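Local coordinates for lipase (Photobacterium sp. M37, PDB 2ORY), which probably hydrolyses the ester bonds of triacylglycerols, as a cold-adapted class 3 lipase of the alpha/beta-hydrolase superfamily, at residues T229-S234 against P291-N296; L235-Y240 against K251-S256; Y3-L8 against S202-A207; F12-Y17 against T171-G176; G208-N213 against K281-I286. All blocks are in the same frame, centred on the assembly; numbering follows the deposited sequence.

Contact 1. Residues T229-S234 against P291-N296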
# COMPACT_ATOMS: atom_id res chain seq x y z
N THR A 229 -9.75 4.73 5.75
CA THR A 229 -9.49 4.04 7.01
C THR A 229 -8.03 3.60 6.95
O THR A 229 -7.70 2.63 6.27
CB THR A 229 -10.40 2.80 7.18
OG1 THR A 229 -11.76 3.23 7.22
CG2 THR A 229 -10.06 2.05 8.48
N ARG A 230 -7.16 4.31 7.66
CA ARG A 230 -5.73 4.01 7.68
C ARG A 230 -5.43 2.98 8.76
O ARG A 230 -5.58 3.25 9.94
CB ARG A 230 -4.94 5.29 7.97
CG ARG A 230 -3.73 5.53 7.08
CD ARG A 230 -2.46 5.59 7.87
NE ARG A 230 -2.51 6.54 8.98
CZ ARG A 230 -1.64 6.53 9.99
NH1 ARG A 230 -0.67 5.63 10.01
NH2 ARG A 230 -1.76 7.41 10.98
N ILE A 231 -4.99 1.80 8.34
CA ILE A 231 -4.72 0.73 9.30
C ILE A 231 -3.22 0.48 9.47
O ILE A 231 -2.53 0.10 8.53
CB ILE A 231 -5.47 -0.56 8.88
CG1 ILE A 231 -6.99 -0.26 8.85
CG2 ILE A 231 -5.17 -1.70 9.85
CD1 ILE A 231 -7.88 -1.43 8.46
N ALA A 232 -2.73 0.75 10.68
CA ALA A 232 -1.32 0.56 11.03
C ALA A 232 -1.17 -0.20 12.33
O ALA A 232 -1.90 0.04 13.30
CB ALA A 232 -0.62 1.88 11.15
N ASN A 233 -0.20 -1.12 12.35
CA ASN A 233 0.14 -1.92 13.52
C ASN A 233 1.09 -1.03 14.34
O ASN A 233 2.03 -0.46 13.79
CB ASN A 233 0.83 -3.22 13.04
CG ASN A 233 1.53 -4.01 14.16
OD1 ASN A 233 1.50 -3.64 15.33
ND2 ASN A 233 2.17 -5.11 13.78
N SER A 234 0.83 -0.88 15.64
CA SER A 234 1.69 -0.02 16.46
C SER A 234 3.16 -0.44 16.50
O SER A 234 4.05 0.39 16.73
CB SER A 234 1.17 0.05 17.90
OG SER A 234 1.20 -1.22 18.54
N PRO A 291 -6.17 5.59 15.66
CA PRO A 291 -5.52 4.68 16.59
C PRO A 291 -5.10 3.40 15.86
O PRO A 291 -5.86 2.83 15.09
CB PRO A 291 -6.60 4.43 17.63
CG PRO A 291 -7.84 4.44 16.80
CD PRO A 291 -7.62 5.69 15.95
N PRO A 292 -3.86 2.94 16.11
CA PRO A 292 -3.33 1.73 15.48
C PRO A 292 -3.82 0.48 16.17
O PRO A 292 -4.45 0.55 17.23
CB PRO A 292 -1.84 1.88 15.69
CG PRO A 292 -1.80 2.41 17.09
CD PRO A 292 -2.87 3.51 17.04
N LEU A 293 -3.52 -0.66 15.57
CA LEU A 293 -3.86 -1.95 16.13
C LEU A 293 -2.69 -2.14 17.07
O LEU A 293 -1.54 -2.05 16.64
CB LEU A 293 -3.84 -3.03 15.06
CG LEU A 293 -4.56 -2.73 13.74
CD1 LEU A 293 -4.23 -3.82 12.73
CD2 LEU A 293 -6.05 -2.63 13.97
N GLU A 294 -2.95 -2.37 18.36
CA GLU A 294 -1.87 -2.57 19.33
C GLU A 294 -1.22 -3.91 19.04
O GLU A 294 -1.84 -4.96 19.22
CB GLU A 294 -2.39 -2.57 20.77
CG GLU A 294 -3.26 -1.36 21.16
CD GLU A 294 -3.49 -1.23 22.69
OE1 GLU A 294 -4.45 -0.52 23.09
OE2 GLU A 294 -2.71 -1.82 23.48
N GLY A 295 0.03 -3.88 18.60
CA GLY A 295 0.75 -5.10 18.28
C GLY A 295 1.47 -5.71 19.47
O GLY A 295 1.60 -5.08 20.50
N ASN A 296 1.94 -6.94 19.30
CA ASN A 296 2.64 -7.65 20.35
C ASN A 296 3.97 -8.21 19.89
O ASN A 296 4.02 -8.98 18.93
CB ASN A 296 1.78 -8.80 20.85
CG ASN A 296 0.48 -8.32 21.41
OD1 ASN A 296 0.45 -7.67 22.45
ND2 ASN A 296 -0.61 -8.61 20.70
O HOH W 1 -4.64 2.41 12.13

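Contact 2. Residues L235-Y240 against K251-S256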
# COMPACT_ATOMS: atom_id res chain seq x y z
N LEU A 235 3.44 -1.72 16.28
CA LEU A 235 4.83 -2.17 16.32
C LEU A 235 5.46 -2.33 14.94
O LEU A 235 6.59 -2.80 14.82
CB LEU A 235 4.95 -3.48 17.10
CG LEU A 235 4.50 -3.48 18.57
CD1 LEU A 235 4.76 -4.88 19.14
CD2 LEU A 235 5.25 -2.43 19.39
N ASP A 236 4.73 -1.94 13.91
CA ASP A 236 5.25 -2.01 12.55
C ASP A 236 6.03 -0.71 12.36
O ASP A 236 5.46 0.38 12.48
CB ASP A 236 4.10 -2.11 11.55
CG ASP A 236 4.57 -2.09 10.10
OD1 ASP A 236 5.79 -2.18 9.85
OD2 ASP A 236 3.71 -1.98 9.20
N ILE A 237 7.32 -0.81 12.06
CA ILE A 237 8.14 0.39 11.87
C ILE A 237 7.84 1.19 10.59
O ILE A 237 8.02 2.40 10.58
CB ILE A 237 9.67 0.08 11.88
CG1 ILE A 237 10.01 -0.87 10.73
CG2 ILE A 237 10.10 -0.53 13.21
CD1 ILE A 237 11.47 -1.20 10.63
N VAL A 238 7.38 0.54 9.53
CA VAL A 238 7.13 1.24 8.26
C VAL A 238 6.33 2.54 8.33
O VAL A 238 6.76 3.56 7.79
CB VAL A 238 6.49 0.29 7.27
CG1 VAL A 238 6.08 1.02 5.99
CG2 VAL A 238 7.49 -0.81 6.97
N PRO A 239 5.15 2.51 8.97
CA PRO A 239 4.35 3.74 9.07
C PRO A 239 5.08 4.83 9.83
O PRO A 239 4.64 5.97 9.82
CB PRO A 239 3.11 3.28 9.83
CG PRO A 239 2.96 1.89 9.39
CD PRO A 239 4.37 1.37 9.46
N TYR A 240 6.17 4.48 10.52
CA TYR A 240 6.92 5.47 11.30
C TYR A 240 7.82 6.41 10.50
O TYR A 240 8.49 7.27 11.07
CB TYR A 240 7.78 4.80 12.39
CG TYR A 240 7.01 4.33 13.61
CD1 TYR A 240 6.20 3.19 13.54
CD2 TYR A 240 7.12 4.99 14.83
CE1 TYR A 240 5.52 2.73 14.66
CE2 TYR A 240 6.43 4.53 15.98
CZ TYR A 240 5.64 3.39 15.87
OH TYR A 240 4.95 2.91 16.97
N LYS A 251 14.43 3.37 17.04
CA LYS A 251 15.48 2.69 17.80
C LYS A 251 14.99 1.82 18.98
O LYS A 251 15.59 0.78 19.29
CB LYS A 251 16.47 3.70 18.35
CG LYS A 251 15.88 4.54 19.45
CD LYS A 251 16.92 5.41 20.11
CE LYS A 251 16.30 6.28 21.19
NZ LYS A 251 17.31 7.20 21.77
N SER A 252 13.91 2.24 19.63
CA SER A 252 13.41 1.50 20.80
C SER A 252 11.99 1.00 20.69
O SER A 252 11.34 0.72 21.70
CB SER A 252 13.54 2.38 22.03
OG SER A 252 12.89 3.61 21.80
N ILE A 253 11.51 0.86 19.46
CA ILE A 253 10.16 0.38 19.21
C ILE A 253 9.92 -1.01 19.79
O ILE A 253 8.81 -1.32 20.18
CB ILE A 253 9.85 0.33 17.68
CG1 ILE A 253 8.42 -0.14 17.45
CG2 ILE A 253 10.82 -0.63 16.96
CD1 ILE A 253 7.38 0.86 17.87
N TYR A 254 10.96 -1.84 19.84
CA TYR A 254 10.82 -3.20 20.35
C TYR A 254 11.48 -3.41 21.70
O TYR A 254 11.98 -4.50 22.00
CB TYR A 254 11.38 -4.22 19.36
CG TYR A 254 10.77 -4.13 17.97
CD1 TYR A 254 9.38 -4.05 17.79
CD2 TYR A 254 11.58 -4.11 16.85
CE1 TYR A 254 8.83 -3.94 16.50
CE2 TYR A 254 11.05 -4.01 15.57
CZ TYR A 254 9.68 -3.92 15.39
OH TYR A 254 9.20 -3.77 14.11
N ILE A 255 11.48 -2.37 22.51
CA ILE A 255 12.08 -2.45 23.83
C ILE A 255 10.97 -2.26 24.84
O ILE A 255 10.49 -1.14 25.04
CB ILE A 255 13.14 -1.35 24.03
CG1 ILE A 255 14.31 -1.56 23.06
CG2 ILE A 255 13.66 -1.38 25.47
CD1 ILE A 255 15.36 -0.47 23.13
N SER A 256 10.55 -3.36 25.45
CA SER A 256 9.50 -3.31 26.46
C SER A 256 10.03 -3.87 27.77
O SER A 256 11.22 -3.76 28.08
CB SER A 256 8.28 -4.12 26.00
OG SER A 256 8.60 -5.50 25.94
O HOH W 2 7.84 -3.48 11.05

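Contact 3. Residues Y3-L8 against S202-A207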
# COMPACT_ATOMS: atom_id res chain seq x y z
N TYR A 3 -17.16 -11.13 7.24
CA TYR A 3 -15.89 -10.41 7.07
C TYR A 3 -16.17 -8.92 6.94
O TYR A 3 -17.05 -8.53 6.19
CB TYR A 3 -15.14 -10.87 5.82
CG TYR A 3 -14.69 -12.30 5.84
CD1 TYR A 3 -15.52 -13.32 5.36
CD2 TYR A 3 -13.45 -12.66 6.37
CE1 TYR A 3 -15.13 -14.65 5.41
CE2 TYR A 3 -13.05 -13.99 6.42
CZ TYR A 3 -13.89 -14.98 5.94
OH TYR A 3 -13.50 -16.30 5.99
N THR A 4 -15.44 -8.08 7.67
CA THR A 4 -15.66 -6.65 7.54
C THR A 4 -15.01 -6.15 6.23
O THR A 4 -14.26 -6.88 5.57
CB THR A 4 -15.03 -5.88 8.70
OG1 THR A 4 -13.60 -5.97 8.61
CG2 THR A 4 -15.49 -6.46 10.05
N LYS A 5 -15.31 -4.91 5.87
CA LYS A 5 -14.77 -4.30 4.67
C LYS A 5 -13.25 -4.26 4.78
O LYS A 5 -12.55 -4.59 3.83
CB LYS A 5 -15.33 -2.89 4.50
CG LYS A 5 -14.88 -2.15 3.23
CD LYS A 5 -15.49 -0.75 3.19
CE LYS A 5 -14.98 0.06 2.01
NZ LYS A 5 -15.38 -0.59 0.75
N GLU A 6 -12.76 -3.88 5.95
CA GLU A 6 -11.32 -3.79 6.19
C GLU A 6 -10.63 -5.13 6.02
O GLU A 6 -9.55 -5.20 5.43
CB GLU A 6 -11.06 -3.23 7.59
CG GLU A 6 -11.62 -1.85 7.76
CD GLU A 6 -12.93 -1.83 8.50
OE1 GLU A 6 -13.90 -2.54 8.10
OE2 GLU A 6 -12.99 -1.09 9.50
N GLN A 7 -11.24 -6.18 6.53
CA GLN A 7 -10.70 -7.53 6.41
C GLN A 7 -10.70 -7.96 4.94
O GLN A 7 -9.79 -8.65 4.47
CB GLN A 7 -11.53 -8.52 7.23
CG GLN A 7 -11.54 -8.23 8.71
CD GLN A 7 -12.42 -9.20 9.46
OE1 GLN A 7 -13.64 -9.22 9.28
NE2 GLN A 7 -11.80 -10.03 10.29
N LEU A 8 -11.73 -7.55 4.21
CA LEU A 8 -11.81 -7.91 2.82
C LEU A 8 -10.69 -7.27 2.04
O LEU A 8 -10.02 -7.93 1.27
CB LEU A 8 -13.16 -7.50 2.23
CG LEU A 8 -13.36 -7.86 0.76
CD1 LEU A 8 -13.30 -9.37 0.58
CD2 LEU A 8 -14.71 -7.33 0.30
N SER A 202 -13.22 5.57 -2.06
CA SER A 202 -12.75 5.37 -0.69
C SER A 202 -11.43 4.62 -0.74
O SER A 202 -11.07 4.04 -1.77
CB SER A 202 -13.75 4.53 0.10
OG SER A 202 -13.96 3.32 -0.60
N THR A 203 -10.71 4.60 0.37
CA THR A 203 -9.45 3.89 0.40
C THR A 203 -9.12 3.34 1.78
O THR A 203 -9.36 4.01 2.80
CB THR A 203 -8.29 4.80 -0.08
OG1 THR A 203 -7.06 4.07 -0.03
CG2 THR A 203 -8.17 6.03 0.79
N ILE A 204 -8.60 2.12 1.80
CA ILE A 204 -8.19 1.47 3.04
C ILE A 204 -6.74 1.03 2.85
O ILE A 204 -6.46 -0.08 2.41
CB ILE A 204 -9.09 0.24 3.37
CG1 ILE A 204 -10.53 0.72 3.61
CG2 ILE A 204 -8.63 -0.44 4.67
CD1 ILE A 204 -11.50 -0.40 3.98
N PRO A 205 -5.80 1.92 3.16
CA PRO A 205 -4.37 1.63 3.02
C PRO A 205 -3.76 1.06 4.29
O PRO A 205 -3.94 1.62 5.37
CB PRO A 205 -3.78 2.99 2.69
CG PRO A 205 -4.63 3.90 3.56
CD PRO A 205 -6.03 3.35 3.44
N PHE A 206 -3.04 -0.05 4.16
CA PHE A 206 -2.40 -0.70 5.30
C PHE A 206 -0.89 -0.45 5.36
O PHE A 206 -0.24 -0.33 4.32
CB PHE A 206 -2.57 -2.23 5.24
CG PHE A 206 -4.01 -2.70 5.26
CD1 PHE A 206 -4.78 -2.70 4.10
CD2 PHE A 206 -4.59 -3.12 6.45
CE1 PHE A 206 -6.11 -3.11 4.12
CE2 PHE A 206 -5.93 -3.53 6.48
CZ PHE A 206 -6.69 -3.52 5.31
N ALA A 207 -0.37 -0.36 6.58
CA ALA A 207 1.07 -0.27 6.81
C ALA A 207 1.88 0.65 5.91
O ALA A 207 3.03 0.34 5.57
CB ALA A 207 1.63 -1.68 6.72

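Contact 4. Residues F12-Y17 against T171-G176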
# COMPACT_ATOMS: atom_id res chain seq x y z
N PHE A 12 -7.40 -8.52 -0.37
CA PHE A 12 -7.04 -8.09 -1.71
C PHE A 12 -5.63 -7.52 -1.72
O PHE A 12 -4.88 -7.70 -2.68
CB PHE A 12 -8.00 -7.03 -2.22
CG PHE A 12 -9.34 -7.57 -2.65
CD1 PHE A 12 -10.51 -7.17 -2.01
CD2 PHE A 12 -9.42 -8.47 -3.71
CE1 PHE A 12 -11.74 -7.64 -2.43
CE2 PHE A 12 -10.65 -8.95 -4.13
CZ PHE A 12 -11.82 -8.53 -3.49
N SER A 13 -5.27 -6.83 -0.65
CA SER A 13 -3.94 -6.24 -0.55
C SER A 13 -2.90 -7.35 -0.53
O SER A 13 -1.84 -7.22 -1.15
CB SER A 13 -3.81 -5.39 0.70
OG SER A 13 -4.49 -4.15 0.56
N TYR A 14 -3.20 -8.44 0.18
CA TYR A 14 -2.25 -9.55 0.27
C TYR A 14 -2.20 -10.46 -0.95
O TYR A 14 -1.15 -11.02 -1.27
CB TYR A 14 -2.48 -10.37 1.54
CG TYR A 14 -1.74 -9.78 2.73
CD1 TYR A 14 -1.96 -8.45 3.13
CD2 TYR A 14 -0.78 -10.52 3.43
CE1 TYR A 14 -1.25 -7.88 4.18
CE2 TYR A 14 -0.06 -9.95 4.51
CZ TYR A 14 -0.30 -8.62 4.87
OH TYR A 14 0.39 -8.02 5.91
N MET A 15 -3.33 -10.57 -1.64
CA MET A 15 -3.38 -11.38 -2.86
C MET A 15 -2.49 -10.71 -3.91
O MET A 15 -2.02 -11.36 -4.84
CB MET A 15 -4.82 -11.47 -3.37
CG MET A 15 -5.02 -12.45 -4.53
SD MET A 15 -6.76 -12.58 -5.04
CE MET A 15 -6.90 -11.17 -6.08
N SER A 16 -2.27 -9.41 -3.74
CA SER A 16 -1.42 -8.63 -4.64
C SER A 16 0.01 -9.14 -4.65
O SER A 16 0.73 -8.98 -5.64
CB SER A 16 -1.39 -7.17 -4.19
OG SER A 16 -2.69 -6.66 -4.05
N TYR A 17 0.41 -9.73 -3.54
CA TYR A 17 1.77 -10.22 -3.39
C TYR A 17 2.14 -11.55 -4.07
O TYR A 17 3.29 -11.97 -4.01
CB TYR A 17 2.11 -10.28 -1.89
CG TYR A 17 2.36 -8.91 -1.29
CD1 TYR A 17 1.65 -8.47 -0.17
CD2 TYR A 17 3.29 -8.04 -1.86
CE1 TYR A 17 1.86 -7.20 0.36
CE2 TYR A 17 3.51 -6.76 -1.33
CZ TYR A 17 2.79 -6.36 -0.22
OH TYR A 17 3.02 -5.11 0.31
N THR A 171 -7.11 0.01 -2.33
CA THR A 171 -6.39 -0.55 -1.19
C THR A 171 -4.98 -1.02 -1.56
O THR A 171 -4.63 -1.17 -2.74
CB THR A 171 -7.20 -1.72 -0.59
OG1 THR A 171 -6.65 -2.07 0.67
CG2 THR A 171 -7.15 -2.93 -1.50
N GLY A 172 -4.16 -1.24 -0.53
CA GLY A 172 -2.80 -1.68 -0.75
C GLY A 172 -2.06 -1.73 0.57
O GLY A 172 -2.45 -1.06 1.53
N HIS A 173 -1.00 -2.54 0.61
CA HIS A 173 -0.17 -2.75 1.80
C HIS A 173 1.28 -2.30 1.56
O HIS A 173 1.79 -2.40 0.45
CB HIS A 173 -0.21 -4.24 2.18
CG HIS A 173 0.73 -4.63 3.27
ND1 HIS A 173 2.03 -5.06 3.03
CD2 HIS A 173 0.56 -4.68 4.62
CE1 HIS A 173 2.61 -5.34 4.18
NE2 HIS A 173 1.75 -5.12 5.16
N SER A 174 1.94 -1.82 2.61
CA SER A 174 3.34 -1.40 2.53
C SER A 174 3.46 -0.19 1.59
O SER A 174 2.73 0.78 1.76
CB SER A 174 4.20 -2.58 2.01
OG SER A 174 5.59 -2.34 2.15
N LYS A 175 4.38 -0.22 0.63
CA LYS A 175 4.45 0.89 -0.32
C LYS A 175 3.05 1.06 -0.94
O LYS A 175 2.63 2.18 -1.29
CB LYS A 175 5.46 0.58 -1.42
CG LYS A 175 6.88 0.97 -1.12
CD LYS A 175 7.76 0.76 -2.35
CE LYS A 175 9.12 1.41 -2.18
NZ LYS A 175 10.02 1.17 -3.35
N GLY A 176 2.33 -0.05 -1.07
CA GLY A 176 0.99 -0.04 -1.63
C GLY A 176 0.00 0.73 -0.78
O GLY A 176 -1.05 1.17 -1.27
O HOH W 3 -0.88 -4.46 -1.57
O HOH W 4 3.92 -2.98 -1.49

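Contact 5. Residues G208-N213 against K281-I286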
# COMPACT_ATOMS: atom_id res chain seq x y z
N GLY A 208 1.32 1.79 5.55
CA GLY A 208 2.04 2.67 4.66
C GLY A 208 2.83 3.78 5.29
O GLY A 208 2.45 4.30 6.36
N PRO A 209 3.97 4.14 4.69
CA PRO A 209 4.78 5.22 5.23
C PRO A 209 4.14 6.52 4.72
O PRO A 209 3.19 6.46 3.94
CB PRO A 209 6.15 4.98 4.60
CG PRO A 209 5.79 4.43 3.23
CD PRO A 209 4.63 3.48 3.54
N THR A 210 4.64 7.67 5.15
CA THR A 210 4.12 8.97 4.74
C THR A 210 4.42 9.28 3.29
O THR A 210 5.59 9.30 2.88
CB THR A 210 4.72 10.13 5.58
OG1 THR A 210 6.15 10.07 5.52
CG2 THR A 210 4.27 10.06 7.06
N ALA A 211 3.39 9.53 2.50
CA ALA A 211 3.59 9.88 1.10
C ALA A 211 4.05 11.32 0.93
O ALA A 211 4.86 11.59 0.06
CB ALA A 211 2.31 9.68 0.31
N GLY A 212 3.56 12.24 1.77
CA GLY A 212 3.93 13.65 1.61
C GLY A 212 3.97 14.49 2.88
O GLY A 212 4.05 13.94 3.98
N ASN A 213 3.90 15.81 2.74
CA ASN A 213 3.98 16.70 3.90
C ASN A 213 2.66 16.97 4.61
O ASN A 213 1.60 16.54 4.16
CB ASN A 213 4.66 18.03 3.54
CG ASN A 213 3.86 18.86 2.53
OD1 ASN A 213 2.67 18.62 2.30
ND2 ASN A 213 4.52 19.84 1.95
N LYS A 281 11.26 18.69 6.36
CA LYS A 281 10.34 18.34 5.27
C LYS A 281 8.88 18.32 5.71
O LYS A 281 7.97 18.35 4.89
CB LYS A 281 10.70 16.97 4.70
CG LYS A 281 11.53 16.99 3.43
CD LYS A 281 12.89 17.56 3.67
CE LYS A 281 13.73 17.39 2.43
NZ LYS A 281 15.08 17.95 2.62
N LYS A 282 8.68 18.24 7.02
CA LYS A 282 7.35 18.21 7.63
C LYS A 282 6.49 17.05 7.13
O LYS A 282 5.28 17.20 6.89
CB LYS A 282 6.65 19.54 7.38
CG LYS A 282 7.37 20.73 7.98
CD LYS A 282 6.52 21.99 7.92
CE LYS A 282 6.14 22.39 6.49
NZ LYS A 282 5.29 23.64 6.46
N TYR A 283 7.12 15.88 6.99
CA TYR A 283 6.45 14.67 6.55
C TYR A 283 5.43 14.30 7.61
O TYR A 283 5.73 14.34 8.81
CB TYR A 283 7.47 13.52 6.37
CG TYR A 283 8.08 13.45 4.98
CD1 TYR A 283 9.41 13.80 4.76
CD2 TYR A 283 7.31 13.04 3.89
CE1 TYR A 283 9.95 13.75 3.48
CE2 TYR A 283 7.85 12.99 2.60
CZ TYR A 283 9.16 13.35 2.41
OH TYR A 283 9.70 13.28 1.15
N LYS A 284 4.22 13.94 7.19
CA LYS A 284 3.17 13.60 8.14
C LYS A 284 2.18 12.57 7.61
O LYS A 284 1.83 12.57 6.43
CB LYS A 284 2.39 14.85 8.57
CG LYS A 284 1.41 14.56 9.69
CD LYS A 284 0.75 15.80 10.26
CE LYS A 284 -0.49 16.18 9.47
NZ LYS A 284 -1.32 17.22 10.19
N GLN A 285 1.72 11.72 8.51
CA GLN A 285 0.79 10.65 8.19
C GLN A 285 -0.58 11.24 7.88
O GLN A 285 -0.95 12.28 8.43
CB GLN A 285 0.70 9.75 9.42
CG GLN A 285 0.66 8.23 9.24
CD GLN A 285 1.22 7.69 7.93
OE1 GLN A 285 0.63 7.89 6.88
NE2 GLN A 285 2.34 6.97 8.01
N ILE A 286 -1.32 10.59 6.97
CA ILE A 286 -2.68 10.98 6.62
C ILE A 286 -3.46 10.33 7.76
O ILE A 286 -3.02 9.30 8.28
CB ILE A 286 -3.15 10.36 5.27
CG1 ILE A 286 -2.89 8.85 5.28
CG2 ILE A 286 -2.46 11.05 4.10
CD1 ILE A 286 -3.35 8.13 4.01
O HOH W 5 0.47 6.75 4.64
O HOH W 6 1.43 11.79 3.82

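Contact 1. Residues T229-S234 against P291-N296
Ser234 N donates to Leu293 O over 2.8 Å, with 170° at the hydrogen. Leu293 N in turn donates to Ala232 O at 2.9 Å, and Asn233 sits opposite Leu293 in a single beta bridge. The tight part is where Leu293 CD1 meets Ile231 CG2 at 3.7 Å, the two branched chains crossing at a slant; Met320 touches both. Pro292, by contrast, is on the exposed side, its CB pressed to within 3.0 Å of Ala232 O, and Glu294 turns its carboxylate away from 229-234. Near Pro291 water 1 bridges the backbones instead: it accepts from Ala232 N and donates to Arg230 O and, at 3.2 Å, to Pro291 O. At the far end Ser234 OG stands between its own backbone N and carbonyl carbon (chi1 64°), which brings it to Gly295 N as an acceptor at 2.9 Å. Asn233 OD1 lies 3.4 Å from Gly295 CA while accepting from Leu235 N, and its ND2 donates to Gln311 OE1. Main-chain polar groups thus carry most of this join, which ties the loop leading to the presumed catalytic Asp236 to the one preceding helix 304-319.

Contact 2. Residues L235-Y240 against K251-S256
Ile253 and Tyr254 present two differently turned side chains to the loop 235-240. The Tyr254 ring meets Leu235 with its rim: Leu235 CB lies in the ring plane, 4.0 Å from Tyr254 CE1, and the phenol OH donates to Leu235 O over 2.9 Å, approaching almost in line with the carbonyl (171° at the oxygen). Ile237 runs at about a right angle to both partners, its CG2 methyl 3.8 Å from Ile253 CG2 and 3.5 Å from Tyr254 OH. Ile253 CG2 in turn sits over the centre of the neighbouring Tyr254 ring, 3.4 Å above its plane. Asp236, which points away from 251-256, accepts at OD1 from Val238 N in an Asx turn; its OD2 is hydrogen-bonded to His312 ND1 and Tyr316 OH, an arrangement consistent with the acid of a Ser-His-Asp triad in an alpha/beta hydrolase. Water 2 donates to Asp236 OD1 and accepts from Ile237 N, with a weak further bond to Tyr254 OH. Ile253 has CG1 anti to the backbone N (chi1 -179°) and turns at chi2 (70°), which brings CD1 to 3.3 Å from Tyr240 OH, the two side chains meeting at a slant. The hydroxyl's hydrogen bond is to Ser234 O.

Contact 3. Residues Y3-L8 against S202-A207
In the alpha/beta-hydrolase core of this lipase, the N-terminal helix 5-15 packs against the sheet, and here its first turn meets strand 199-206, the outermost strand at one end. The helix begins with a capping box: Gln7 N donates to Thr4 OG1, while Thr4 N donates to Gln7 OE1 over 2.7 Å, in the carbonyl plane and on a lone pair. Both capping residues stay clear of the strand, which is met by Lys5 and Glu6 instead.

Ile204 supplies most of the strand's share. Its CG1 lies anti to the carbonyl carbon (chi1 -63°), and the extended chain carries CD1 to the helix, where it reaches 3.9 Å from Lys5 CG and 4.1 Å from Glu6 CG. Lys5 crosses Ile204 at a slant, its CG, CD and CE all near the methyl, so the contact with Lys5 is made by the aliphatic part of the chain; its CE also comes 4.3 Å from Ser202 OG. Glu6 crosses Ile204 at roughly a right angle and bends at chi2 (100°), leading its carboxylate away from the strand. No hydrogen bond joins the two segments; the contact is mainly apolar. Further along the strand, Phe206 also touches Ile231, Thr171 and Tyr316, and the rim of its ring faces the helix backbone, with Phe206 CZ 3.3 Å from Glu6 O.

Contact 4. Residues F12-Y17 against T171-G176
His173 is gripped by two tyrosines, Tyr14 of helix 5-15 and Tyr17 just after it. Tyr17 OH lies at the edge of the imidazole, in its plane, 2.9 Å from His173 ND1 in a hydrogen bond whose proton could sit on either partner. The two rings are almost perpendicular and meet rim to rim. Tyr14 comes from another direction: its edge points at one face of His173 in an edge-to-face stack, centroids 5.0 Å apart and planes at 62°, with Tyr14 CE1 placed 3.6 Å above the imidazole plane toward its rim. The CG of His173 is anti to the backbone N, which directs the ring at this pair.

The next shell fixes both ends. His173 NE2 donates to His312 O, and Tyr14 OH is hydrogen-bonded to Val313 O, so imidazole and phenol both reach the same turn of helix 304-319. Water 3 accepts from His173 N at 2.9 Å and donates to Ser13 O, joining strand to helix backbone. Nearby, Ser13 OG, hydrogen-bonded to Met9 O, lies 3.6 Å from Thr171 CG2, and Thr171 OG1 is bonded to Ile204 O.

Beyond His173 the chain turns sharply at Ser174, whose backbone (phi 65°, psi -131°) takes the strained conformation expected at a nucleophile elbow; Tyr17 OH lies 3.3 Å from Ser174 CB, and Ser174 OG is hydrogen-bonded to His312 NE2. Gly172, Ser174 and Gly176 fit the GxSxG nucleophile elbow of alpha/beta hydrolases, with Ser174 the probable nucleophile.

Contact 5. Residues G208-N213 against K281-I286
Thr210 lays its CG2 methyl against the peptide between Lys284 and Gln285, 3.3 Å from Lys284 C, while its OG1 lies 3.6 Å from Tyr283 CD2. In this alpha/beta-hydrolase fold the segment 208-213 is the loop leaving strand 199-206 for helix 214-224. The loop segment 281-286 runs beside it in a roughly opposed direction (136°), joined through one beta bridge between Asn213 and Tyr283. The bridge is sparingly bonded: Lys284 N donates to Gly212 O over 3.2 Å. Lys282 O lies 3.3 Å from Asn213 CA in a CA-H...O contact.

Tyr283 crosses Thr210 at a slant, its CD2 coming 3.4 Å from Gly212 O, and the phenol OH beyond is bonded to Val107 O. Thr210 OG1 is itself held by Trp242 N. Asn213 is the N-cap of helix 214-224, its OD1 accepting from Phe216 N, and Lys284 directs its amine away to a salt bridge with Asp218 on the same helix.

Beside the Lys284-Gly212 bond, water 6 accepts from Gly212 N and donates to Lys284 O. The bent chain of Gln285 brings its amide back toward the first loop: NE2 is hydrogen-bonded to Pro239 O and makes a weak bond to Gly208 O, while water 5 donates both to Gln285 OE1 and, over 2.8 Å, to Pro209 O.

How the contacts relate
Contacts 3 and 4, with centres about 10 Å apart, share helix 5-15 and reach the neighbouring strands 199-206 and 166-173 of the central sheet; contact 4 is nested inside the loop that contact 3 closes. Contact 5 continues from the end of 202-207, contact 1 lies beside that strand, and contact 2 is nested within both. Contacts 1 and 5 cross along the chain, their segments alternating, with centres about 17 Å apart. Contacts 2 and 4, though about 21 Å apart at their centres, hold Asp236 and Ser174, which His312 of helix 304-319 joins in a probable catalytic triad, so loops and core meet at the presumed active site.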